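Local structure of intracellular sulfur oxidation protein DsrF (Allochromatium vinosum, 2HY5) at residues P16-L26 / I60-Y69; R78-L87 / E109-S120. The protein is of uncertain function but could take part in the oxidation of intracellular sulfur, working within an assembly with its partners DsrE and DsrH. All coordinates share one frame; numbering follows the deposited sequence.

Contact 1 of 2, residues P16-L26 / I60-Y69; sequences PYGTIYAWEAL and IGMKNFSPTY
Phe65 is the centre of an aromatic cluster, packed between Tyr17 and Trp23 where the loop after strand 38-43 folds against the start of helix 21-32 and the turn before it. Its chi1 of 66° places CG between the backbone N and the carbonyl carbon, which sends the ring straight at the 16-26 segment. One face is closed by Trp23 CB, 3.9 Å from the ring centroid and almost on the ring normal, a CH-pi contact. With CG of Trp23 anti to the backbone N (chi1 172°), the indole runs on obliquely alongside Phe65 and brings CE3 against CD2 of the phenyl ring. Tyr17 comes from the other flank, CE2 3.4 Å from Phe65 CE1, the two ring planes inclined at 55°. Pro16 CB and Ala22 CB close on CZ at the far end of the phenyl ring.

Further along, Met62 bends at its last torsion and lays SD 4.0 Å from Tyr17 CD2, an oblique Met-aromatic contact, with Ile60 CD1 close to the same ring carbon. The phenol OH of Tyr17 is hydrogen-bonded to Gln55, and Lys63 O lies at the ring's edge, near its plane. Lys63 NZ forms a salt bridge with Asp56 of a neighbouring DsrE chain, and Ala68 of the DsrH chain packs on Tyr17 and Ile60; the cluster thus backs onto subunit interfaces.

One helical turn on from Ala22, Leu26 uses one methyl, CD2, on two residues. It is pressed against Thr68 CG2 at 3.4 Å, tighter than an ordinary carbon contact. That same methyl also sits over the centre of the Tyr69 ring, 3.9 Å from the centroid, while the phenol oxygen of Tyr69, hydrogen-bonded to Gln50, lies 3.7 Å from Ala22 CB.

Contact 2 of 2, residues R78-L87 / E109-S120; sequences RRIYVDRDSL and EEFDNIVEVIDS
Ile80 O receives Glu116 N nearly head-on at 3.0 Å, the first of four backbone bonds between the segments. Three lie within the parallel strands 79-83 and 115-118, Val82 bonding through both its N and its O, to Glu116 O and Ile118 N; the fourth, Arg84 N to Ile118 O at 2.8 Å, comes from the first residue of helix 84-89.

Apolar packing differs on the two faces. Val82 CG2 meets Val115 CG1, and Ile80 CD1 is squeezed against Ile114 CD1 at 3.3 Å; across the sheet, Ile118 CD1 rests on Tyr81 CB, where Val123 and Leu126 of helix 120-129 also pack on Ile118. Ile118 reaches there because its CG1 stands between the backbone N and the carbonyl carbon (chi1 57°).

Among polar groups, Glu116 runs beside Tyr81 with its carboxylate nearly coplanar with the ring, OE1 at the ring edge 3.1 Å from CE2. Just before strand 79-83, Arg78 NH1 forms a salt bridge with Glu109 OE2 at 3.3 Å, the two planes turned steeply to each other.

Asp83 is the N-cap of helix 84-89: OD2 takes Ser86 N from above the carboxylate plane and Ser86 OG on its anti lone pair, at 2.7 Å, while a water sits on OD1. Replacing it with an alanine would probably deprive Ser86 N of its side-chain cap and Ser86 OG of the carboxylate it donates to, leaving the first turn less firmly fixed. Parallel strands leading directly into helices, with Asp119 at the N-cap of helix 120-129 through weak bonds, are typical of the alpha/beta sandwich of the DsrE/DsrF-like family.

How the contacts relate
The two contacts illustrate how one small alpha/beta domain is held together by different means. Contact 1 joins a helix start to a long loop through aromatic packing, whereas contact 2 pairs an edge strand of the chain's sheet with its neighbour by a backbone ladder. They follow one another in the sequence, the loop of 60-69 closing contact 1 before strand 79-83 opens contact 2. Their centres lie about 20 Å apart on opposite sides of the chain's centre, and their nearest atoms stay about 5 Å apart without touching. Each contact also touches a DsrH chain, contact 2 through a salt bridge from Asp85 to Lys22 of that chain.

Contact 1 of 2, residues P16-L26 / I60-Y69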
loop_
_atom_site.group_PDB
_atom_site.type_symbol
_atom_site.label_atom_id
_atom_site.label_comp_id
_atom_site.label_asym_id
_atom_site.label_seq_id
_atom_site.Cartn_x
_atom_site.Cartn_y
_atom_site.Cartn_z
ATOM N N PRO B 16 13.555 0.598 -1.022
ATOM C CA PRO B 16 13.698 -0.829 -0.731
ATOM C C PRO B 16 13.325 -1.191 0.708
ATOM O O PRO B 16 13.291 -0.328 1.591
ATOM C CB PRO B 16 15.171 -1.083 -1.033
ATOM C CG PRO B 16 15.806 0.184 -0.578
ATOM C CD PRO B 16 14.876 1.244 -1.138
ATOM N N TYR B 17 13.020 -2.472 0.911
ATOM C CA TYR B 17 12.677 -3.051 2.210
ATOM C C TYR B 17 11.325 -2.734 2.838
ATOM O O TYR B 17 10.695 -3.624 3.403
ATOM C CB TYR B 17 13.798 -2.756 3.207
ATOM C CG TYR B 17 15.135 -3.237 2.714
ATOM C CD1 TYR B 17 16.136 -2.332 2.360
ATOM C CD2 TYR B 17 15.388 -4.601 2.546
ATOM C CE1 TYR B 17 17.351 -2.771 1.845
ATOM C CE2 TYR B 17 16.603 -5.047 2.030
ATOM C CZ TYR B 17 17.575 -4.128 1.680
ATOM O OH TYR B 17 18.763 -4.564 1.139
ATOM N N GLY B 18 10.880 -1.485 2.753
ATOM C CA GLY B 18 9.586 -1.127 3.323
ATOM C C GLY B 18 8.484 -1.913 2.633
ATOM O O GLY B 18 7.450 -2.240 3.232
ATOM N N THR B 19 8.708 -2.196 1.355
ATOM C CA THR B 19 7.784 -2.978 0.542
ATOM C C THR B 19 8.635 -3.916 -0.306
ATOM O O THR B 19 9.849 -3.749 -0.410
ATOM C CB THR B 19 6.931 -2.104 -0.402
ATOM O OG1 THR B 19 7.785 -1.276 -1.204
ATOM C CG2 THR B 19 5.963 -1.233 0.391
ATOM N N ILE B 20 7.998 -4.895 -0.929
ATOM C CA ILE B 20 8.733 -5.853 -1.728
ATOM C C ILE B 20 8.930 -5.408 -3.175
ATOM O O ILE B 20 9.673 -6.041 -3.918
ATOM C CB ILE B 20 8.010 -7.226 -1.713
ATOM C CG1 ILE B 20 8.965 -8.332 -2.165
ATOM C CG2 ILE B 20 6.781 -7.177 -2.610
ATOM C CD1 ILE B 20 8.405 -9.727 -2.008
ATOM N N TYR B 21 8.285 -4.313 -3.569
ATOM C CA TYR B 21 8.382 -3.841 -4.949
ATOM C C TYR B 21 9.792 -3.732 -5.529
ATOM O O TYR B 21 10.010 -4.090 -6.685
ATOM C CB TYR B 21 7.650 -2.502 -5.102
ATOM C CG TYR B 21 6.193 -2.580 -4.690
ATOM C CD1 TYR B 21 5.746 -1.970 -3.519
ATOM C CD2 TYR B 21 5.272 -3.306 -5.445
ATOM C CE1 TYR B 21 4.420 -2.077 -3.107
ATOM C CE2 TYR B 21 3.937 -3.422 -5.040
ATOM C CZ TYR B 21 3.521 -2.805 -3.869
ATOM O OH TYR B 21 2.212 -2.917 -3.449
ATOM N N ALA B 22 10.750 -3.253 -4.744
ATOM C CA ALA B 22 12.118 -3.118 -5.237
ATOM C C ALA B 22 12.714 -4.472 -5.611
ATOM O O ALA B 22 13.277 -4.644 -6.694
ATOM C CB ALA B 22 12.996 -2.437 -4.184
ATOM N N TRP B 23 12.589 -5.436 -4.707
ATOM C CA TRP B 23 13.139 -6.765 -4.943
ATOM C C TRP B 23 12.424 -7.533 -6.051
ATOM O O TRP B 23 13.069 -8.089 -6.941
ATOM C CB TRP B 23 13.109 -7.587 -3.650
ATOM C CG TRP B 23 13.471 -9.026 -3.857
ATOM C CD1 TRP B 23 12.730 -10.116 -3.498
ATOM C CD2 TRP B 23 14.642 -9.535 -4.505
ATOM N NE1 TRP B 23 13.364 -11.272 -3.886
ATOM C CE2 TRP B 23 14.545 -10.944 -4.508
ATOM C CE3 TRP B 23 15.770 -8.939 -5.088
ATOM C CZ2 TRP B 23 15.524 -11.768 -5.069
ATOM C CZ3 TRP B 23 16.747 -9.758 -5.649
ATOM C CH2 TRP B 23 16.615 -11.157 -5.633
ATOM N N GLU B 24 11.098 -7.568 -6.017
ATOM C CA GLU B 24 10.391 -8.307 -7.050
ATOM C C GLU B 24 10.470 -7.619 -8.408
ATOM O O GLU B 24 10.351 -8.272 -9.441
ATOM C CB GLU B 24 8.942 -8.594 -6.619
ATOM C CG GLU B 24 8.889 -9.615 -5.476
ATOM C CD GLU B 24 7.494 -10.116 -5.148
ATOM O OE1 GLU B 24 6.551 -9.299 -5.111
ATOM O OE2 GLU B 24 7.347 -11.336 -4.912
ATOM N N ALA B 25 10.705 -6.309 -8.412
ATOM C CA ALA B 25 10.853 -5.583 -9.670
ATOM C C ALA B 25 12.190 -6.017 -10.274
ATOM O O ALA B 25 12.291 -6.276 -11.472
ATOM C CB ALA B 25 10.856 -4.082 -9.428
ATOM N N LEU B 26 13.218 -6.089 -9.429
ATOM C CA LEU B 26 14.549 -6.495 -9.868
ATOM C C LEU B 26 14.485 -7.895 -10.479
ATOM O O LEU B 26 15.189 -8.198 -11.443
ATOM C CB LEU B 26 15.518 -6.468 -8.679
ATOM C CG LEU B 26 17.000 -6.748 -8.940
ATOM C CD1 LEU B 26 17.523 -5.835 -10.037
ATOM C CD2 LEU B 26 17.785 -6.534 -7.646
ATOM N N ILE B 60 17.475 -5.968 10.674
ATOM C CA ILE B 60 16.046 -6.103 10.416
ATOM C C ILE B 60 15.608 -7.522 10.077
ATOM O O ILE B 60 14.444 -7.752 9.756
ATOM C CB ILE B 60 15.569 -5.150 9.284
ATOM C CG1 ILE B 60 16.325 -5.434 7.990
ATOM C CG2 ILE B 60 15.754 -3.705 9.709
ATOM C CD1 ILE B 60 15.759 -4.702 6.790
ATOM N N GLY B 61 16.544 -8.464 10.149
ATOM C CA GLY B 61 16.228 -9.855 9.879
ATOM C C GLY B 61 15.843 -10.215 8.456
ATOM O O GLY B 61 15.122 -11.188 8.240
ATOM N N MET B 62 16.319 -9.441 7.486
ATOM C CA MET B 62 16.023 -9.696 6.075
ATOM C C MET B 62 17.299 -9.889 5.278
ATOM O O MET B 62 18.349 -9.373 5.645
ATOM C CB MET B 62 15.281 -8.520 5.446
ATOM C CG MET B 62 13.856 -8.330 5.869
ATOM S SD MET B 62 13.180 -6.997 4.870
ATOM C CE MET B 62 12.737 -7.874 3.382
ATOM N N LYS B 63 17.201 -10.617 4.172
ATOM C CA LYS B 63 18.361 -10.832 3.322
ATOM C C LYS B 63 18.646 -9.533 2.580
ATOM O O LYS B 63 17.728 -8.838 2.142
ATOM C CB LYS B 63 18.098 -11.943 2.308
ATOM C CG LYS B 63 19.253 -12.159 1.340
ATOM C CD LYS B 63 18.863 -13.098 0.214
ATOM C CE LYS B 63 19.969 -13.210 -0.821
ATOM N NZ LYS B 63 19.522 -13.968 -2.024
ATOM N N ASN B 64 19.926 -9.209 2.461
ATOM C CA ASN B 64 20.368 -8.008 1.770
ATOM C C ASN B 64 20.420 -8.355 0.282
ATOM O O ASN B 64 21.278 -9.125 -0.143
ATOM C CB ASN B 64 21.756 -7.628 2.304
ATOM C CG ASN B 64 22.296 -6.345 1.711
ATOM O OD1 ASN B 64 23.271 -5.789 2.218
ATOM N ND2 ASN B 64 21.683 -5.872 0.634
ATOM N N PHE B 65 19.499 -7.809 -0.510
ATOM C CA PHE B 65 19.487 -8.112 -1.941
ATOM C C PHE B 65 20.210 -7.088 -2.806
ATOM O O PHE B 65 20.270 -7.235 -4.028
ATOM C CB PHE B 65 18.049 -8.291 -2.457
ATOM C CG PHE B 65 17.206 -7.043 -2.404
ATOM C CD1 PHE B 65 16.491 -6.712 -1.256
ATOM C CD2 PHE B 65 17.109 -6.206 -3.515
ATOM C CE1 PHE B 65 15.685 -5.564 -1.219
ATOM C CE2 PHE B 65 16.310 -5.061 -3.487
ATOM C CZ PHE B 65 15.598 -4.739 -2.339
ATOM N N SER B 66 20.782 -6.070 -2.172
ATOM C CA SER B 66 21.488 -5.023 -2.903
ATOM C C SER B 66 22.560 -5.526 -3.876
ATOM O O SER B 66 22.718 -4.970 -4.961
ATOM C CB SER B 66 22.117 -4.022 -1.927
ATOM O OG SER B 66 23.144 -4.620 -1.158
ATOM N N PRO B 67 23.311 -6.580 -3.508
ATOM C CA PRO B 67 24.349 -7.080 -4.420
ATOM C C PRO B 67 23.834 -7.400 -5.826
ATOM O O PRO B 67 24.561 -7.273 -6.813
ATOM C CB PRO B 67 24.869 -8.321 -3.698
ATOM C CG PRO B 67 24.727 -7.937 -2.259
ATOM C CD PRO B 67 23.351 -7.311 -2.229
ATOM N N THR B 68 22.573 -7.808 -5.913
ATOM C CA THR B 68 21.987 -8.145 -7.202
ATOM C C THR B 68 22.023 -6.977 -8.187
ATOM O O THR B 68 22.246 -7.181 -9.382
ATOM C CB THR B 68 20.543 -8.628 -7.031
ATOM O OG1 THR B 68 20.533 -9.783 -6.183
ATOM C CG2 THR B 68 19.940 -8.997 -8.382
ATOM N N TYR B 69 21.813 -5.757 -7.703
ATOM C CA TYR B 69 21.856 -4.604 -8.606
ATOM C C TYR B 69 23.210 -4.509 -9.297
ATOM O O TYR B 69 23.294 -4.115 -10.457
ATOM C CB TYR B 69 21.619 -3.287 -7.862
ATOM C CG TYR B 69 20.219 -3.103 -7.322
ATOM C CD1 TYR B 69 19.918 -3.412 -6.001
ATOM C CD2 TYR B 69 19.197 -2.626 -8.135
ATOM C CE1 TYR B 69 18.629 -3.249 -5.496
ATOM C CE2 TYR B 69 17.903 -2.460 -7.648
ATOM C CZ TYR B 69 17.626 -2.774 -6.325
ATOM O OH TYR B 69 16.349 -2.625 -5.842
#

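Contact 2 of 2, residues R78-L87 / E109-S120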
loop_
_atom_site.group_PDB
_atom_site.type_symbol
_atom_site.label_atom_id
_atom_site.label_comp_id
_atom_site.label_asym_id
_atom_site.label_seq_id
_atom_site.Cartn_x
_atom_site.Cartn_y
_atom_site.Cartn_z
ATOM N N ARG B 78 22.576 -2.354 -20.079
ATOM C CA ARG B 78 23.574 -1.324 -20.338
ATOM C C ARG B 78 23.073 0.060 -19.937
ATOM O O ARG B 78 23.865 0.938 -19.581
ATOM C CB ARG B 78 23.920 -1.337 -21.832
ATOM C CG ARG B 78 24.839 -0.221 -22.310
ATOM C CD ARG B 78 26.235 -0.351 -21.732
ATOM N NE ARG B 78 27.179 0.562 -22.369
ATOM C CZ ARG B 78 27.642 0.421 -23.609
ATOM N NH1 ARG B 78 27.251 -0.601 -24.358
ATOM N NH2 ARG B 78 28.496 1.307 -24.101
ATOM N N ARG B 79 21.756 0.245 -19.993
ATOM C CA ARG B 79 21.149 1.529 -19.671
ATOM C C ARG B 79 20.452 1.589 -18.314
ATOM O O ARG B 79 19.330 1.111 -18.156
ATOM C CB ARG B 79 20.152 1.916 -20.768
ATOM C CG ARG B 79 20.765 2.017 -22.150
ATOM C CD ARG B 79 21.927 3.000 -22.155
ATOM N NE ARG B 79 22.578 3.074 -23.462
ATOM C CZ ARG B 79 23.664 3.795 -23.716
ATOM N NH1 ARG B 79 24.230 4.509 -22.753
ATOM N NH2 ARG B 79 24.184 3.805 -24.936
ATOM N N ILE B 80 21.128 2.196 -17.346
ATOM C CA ILE B 80 20.597 2.359 -15.999
ATOM C C ILE B 80 20.636 3.855 -15.710
ATOM O O ILE B 80 21.702 4.465 -15.715
ATOM C CB ILE B 80 21.451 1.586 -14.977
ATOM C CG1 ILE B 80 21.365 0.087 -15.281
ATOM C CG2 ILE B 80 20.974 1.878 -13.563
ATOM C CD1 ILE B 80 22.181 -0.781 -14.350
ATOM N N TYR B 81 19.465 4.441 -15.487
ATOM C CA TYR B 81 19.360 5.877 -15.245
ATOM C C TYR B 81 18.846 6.251 -13.868
ATOM O O TYR B 81 18.004 5.565 -13.295
ATOM C CB TYR B 81 18.444 6.514 -16.289
ATOM C CG TYR B 81 18.851 6.253 -17.719
ATOM C CD1 TYR B 81 18.195 5.294 -18.491
ATOM C CD2 TYR B 81 19.887 6.975 -18.307
ATOM C CE1 TYR B 81 18.561 5.062 -19.817
ATOM C CE2 TYR B 81 20.261 6.753 -19.625
ATOM C CZ TYR B 81 19.595 5.798 -20.375
ATOM O OH TYR B 81 19.966 5.588 -21.680
ATOM N N VAL B 82 19.343 7.376 -13.360
ATOM C CA VAL B 82 18.945 7.884 -12.053
ATOM C C VAL B 82 18.598 9.359 -12.198
ATOM O O VAL B 82 19.393 10.138 -12.717
ATOM C CB VAL B 82 20.086 7.725 -11.025
ATOM C CG1 VAL B 82 19.632 8.223 -9.661
ATOM C CG2 VAL B 82 20.497 6.263 -10.946
ATOM N N ASP B 83 17.403 9.731 -11.744
ATOM C CA ASP B 83 16.925 11.111 -11.832
ATOM C C ASP B 83 17.718 12.042 -10.921
ATOM O O ASP B 83 17.704 11.883 -9.709
ATOM C CB ASP B 83 15.439 11.164 -11.466
ATOM C CG ASP B 83 14.856 12.553 -11.608
ATOM O OD1 ASP B 83 14.880 13.093 -12.735
ATOM O OD2 ASP B 83 14.376 13.106 -10.595
ATOM N N ARG B 84 18.388 13.035 -11.500
ATOM C CA ARG B 84 19.194 13.946 -10.688
ATOM C C ARG B 84 18.390 14.765 -9.682
ATOM O O ARG B 84 18.866 15.038 -8.584
ATOM C CB ARG B 84 20.023 14.886 -11.584
ATOM C CG ARG B 84 19.275 16.064 -12.181
ATOM C CD ARG B 84 20.156 16.790 -13.202
ATOM N NE ARG B 84 21.382 17.334 -12.619
ATOM C CZ ARG B 84 21.465 18.512 -12.005
ATOM N NH1 ARG B 84 20.393 19.283 -11.891
ATOM N NH2 ARG B 84 22.624 18.921 -11.503
ATOM N N ASP B 85 17.176 15.159 -10.043
ATOM C CA ASP B 85 16.356 15.949 -9.132
ATOM C C ASP B 85 15.979 15.141 -7.895
ATOM O O ASP B 85 15.933 15.676 -6.787
ATOM C CB ASP B 85 15.103 16.443 -9.852
ATOM C CG ASP B 85 15.421 17.472 -10.919
ATOM O OD1 ASP B 85 14.530 17.796 -11.734
ATOM O OD2 ASP B 85 16.567 17.969 -10.936
ATOM N N SER B 86 15.719 13.853 -8.091
ATOM C CA SER B 86 15.362 12.966 -6.985
ATOM C C SER B 86 16.531 12.829 -6.012
ATOM O O SER B 86 16.338 12.813 -4.795
ATOM C CB SER B 86 14.967 11.593 -7.521
ATOM O OG SER B 86 13.814 11.699 -8.333
ATOM N N LEU B 87 17.742 12.726 -6.549
ATOM C CA LEU B 87 18.931 12.612 -5.716
ATOM C C LEU B 87 19.092 13.863 -4.866
ATOM O O LEU B 87 19.329 13.776 -3.664
ATOM C CB LEU B 87 20.183 12.426 -6.581
ATOM C CG LEU B 87 20.386 11.089 -7.288
ATOM C CD1 LEU B 87 21.678 11.137 -8.095
ATOM C CD2 LEU B 87 20.448 9.971 -6.251
ATOM N N GLU B 109 34.251 -3.721 -24.606
ATOM C CA GLU B 109 33.925 -2.650 -23.678
ATOM C C GLU B 109 33.948 -3.178 -22.250
ATOM O O GLU B 109 33.425 -4.253 -21.961
ATOM C CB GLU B 109 32.570 -2.021 -24.022
ATOM C CG GLU B 109 31.427 -2.991 -24.211
ATOM C CD GLU B 109 30.274 -2.372 -24.986
ATOM O OE1 GLU B 109 29.285 -3.084 -25.261
ATOM O OE2 GLU B 109 30.360 -1.172 -25.325
ATOM N N GLU B 110 34.589 -2.421 -21.368
ATOM C CA GLU B 110 34.714 -2.793 -19.963
ATOM C C GLU B 110 34.561 -1.541 -19.117
ATOM O O GLU B 110 35.529 -0.817 -18.889
ATOM C CB GLU B 110 36.087 -3.413 -19.710
ATOM C CG GLU B 110 36.403 -4.610 -20.589
ATOM C CD GLU B 110 37.871 -4.985 -20.547
ATOM O OE1 GLU B 110 38.383 -5.266 -19.442
ATOM O OE2 GLU B 110 38.510 -5.001 -21.621
ATOM N N PHE B 111 33.342 -1.284 -18.658
ATOM C CA PHE B 111 33.067 -0.104 -17.844
ATOM C C PHE B 111 32.876 -0.437 -16.369
ATOM O O PHE B 111 32.139 -1.360 -16.019
ATOM C CB PHE B 111 31.824 0.610 -18.367
ATOM C CG PHE B 111 32.003 1.216 -19.727
ATOM C CD1 PHE B 111 32.876 2.282 -19.919
ATOM C CD2 PHE B 111 31.301 0.720 -20.821
ATOM C CE1 PHE B 111 33.046 2.844 -21.179
ATOM C CE2 PHE B 111 31.465 1.278 -22.088
ATOM C CZ PHE B 111 32.338 2.343 -22.265
ATOM N N ASP B 112 33.538 0.334 -15.512
ATOM C CA ASP B 112 33.460 0.157 -14.064
ATOM C C ASP B 112 32.070 0.524 -13.545
ATOM O O ASP B 112 31.608 -0.019 -12.540
ATOM C CB ASP B 112 34.509 1.041 -13.382
ATOM C CG ASP B 112 35.926 0.671 -13.775
ATOM O OD1 ASP B 112 36.123 0.148 -14.893
ATOM O OD2 ASP B 112 36.847 0.925 -12.972
ATOM N N ASN B 113 31.410 1.455 -14.223
ATOM C CA ASN B 113 30.083 1.876 -13.798
ATOM C C ASN B 113 29.286 2.459 -14.952
ATOM O O ASN B 113 29.753 3.353 -15.657
ATOM C CB ASN B 113 30.198 2.909 -12.668
ATOM C CG ASN B 113 28.844 3.321 -12.108
ATOM O OD1 ASN B 113 27.874 2.565 -12.180
ATOM N ND2 ASN B 113 28.780 4.515 -11.528
ATOM N N ILE B 114 28.080 1.945 -15.146
ATOM C CA ILE B 114 27.225 2.443 -16.206
ATOM C C ILE B 114 26.032 3.228 -15.670
ATOM O O ILE B 114 25.203 3.711 -16.440
ATOM C CB ILE B 114 26.740 1.293 -17.128
ATOM C CG1 ILE B 114 26.245 0.103 -16.306
ATOM C CG2 ILE B 114 27.880 0.849 -18.026
ATOM C CD1 ILE B 114 25.007 0.365 -15.495
ATOM N N VAL B 115 25.940 3.357 -14.349
ATOM C CA VAL B 115 24.844 4.114 -13.755
ATOM C C VAL B 115 25.013 5.572 -14.170
ATOM O O VAL B 115 26.046 6.198 -13.892
ATOM C CB VAL B 115 24.852 4.023 -12.215
ATOM C CG1 VAL B 115 23.764 4.919 -11.637
ATOM C CG2 VAL B 115 24.621 2.586 -11.779
ATOM N N GLU B 116 24.000 6.105 -14.842
ATOM C CA GLU B 116 24.048 7.483 -15.308
ATOM C C GLU B 116 22.991 8.384 -14.691
ATOM O O GLU B 116 21.802 8.075 -14.723
ATOM C CB GLU B 116 23.912 7.516 -16.830
ATOM C CG GLU B 116 23.838 8.918 -17.399
ATOM C CD GLU B 116 23.834 8.935 -18.915
ATOM O OE1 GLU B 116 22.902 8.368 -19.522
ATOM O OE2 GLU B 116 24.772 9.516 -19.498
ATOM N N VAL B 117 23.436 9.506 -14.136
ATOM C CA VAL B 117 22.534 10.482 -13.542
ATOM C C VAL B 117 22.078 11.422 -14.658
ATOM O O VAL B 117 22.905 11.995 -15.376
ATOM C CB VAL B 117 23.250 11.279 -12.432
ATOM C CG1 VAL B 117 22.338 12.367 -11.893
ATOM C CG2 VAL B 117 23.668 10.335 -11.319
ATOM N N ILE B 118 20.764 11.568 -14.805
ATOM C CA ILE B 118 20.201 12.414 -15.851
ATOM C C ILE B 118 19.191 13.441 -15.368
ATOM O O ILE B 118 18.591 13.294 -14.302
ATOM C CB ILE B 118 19.521 11.564 -16.938
ATOM C CG1 ILE B 118 18.439 10.677 -16.308
ATOM C CG2 ILE B 118 20.570 10.738 -17.665
ATOM C CD1 ILE B 118 17.564 9.942 -17.333
ATOM N N ASP B 119 18.990 14.474 -16.181
ATOM C CA ASP B 119 18.054 15.544 -15.863
ATOM C C ASP B 119 16.615 15.166 -16.218
ATOM O O ASP B 119 16.370 14.169 -16.898
ATOM C CB ASP B 119 18.438 16.822 -16.613
ATOM C CG ASP B 119 18.260 16.690 -18.116
ATOM O OD1 ASP B 119 19.101 16.039 -18.773
ATOM O OD2 ASP B 119 17.268 17.235 -18.640
ATOM N N SER B 120 15.674 15.990 -15.771
ATOM C CA SER B 120 14.252 15.753 -15.994
ATOM C C SER B 120 13.825 15.652 -17.458
ATOM O O SER B 120 12.963 14.840 -17.798
ATOM C CB SER B 120 13.430 16.838 -15.292
ATOM O OG SER B 120 13.763 18.128 -15.772
HETATM O O HOH W 1 23.408 3.807 -18.428
HETATM O O HOH W 2 23.570 5.850 -20.012
HETATM O O HOH W 3 22.136 7.819 -22.693
HETATM O O HOH W 4 16.179 15.152 -12.710
HETATM O O HOH W 5 14.005 20.196 -13.640
#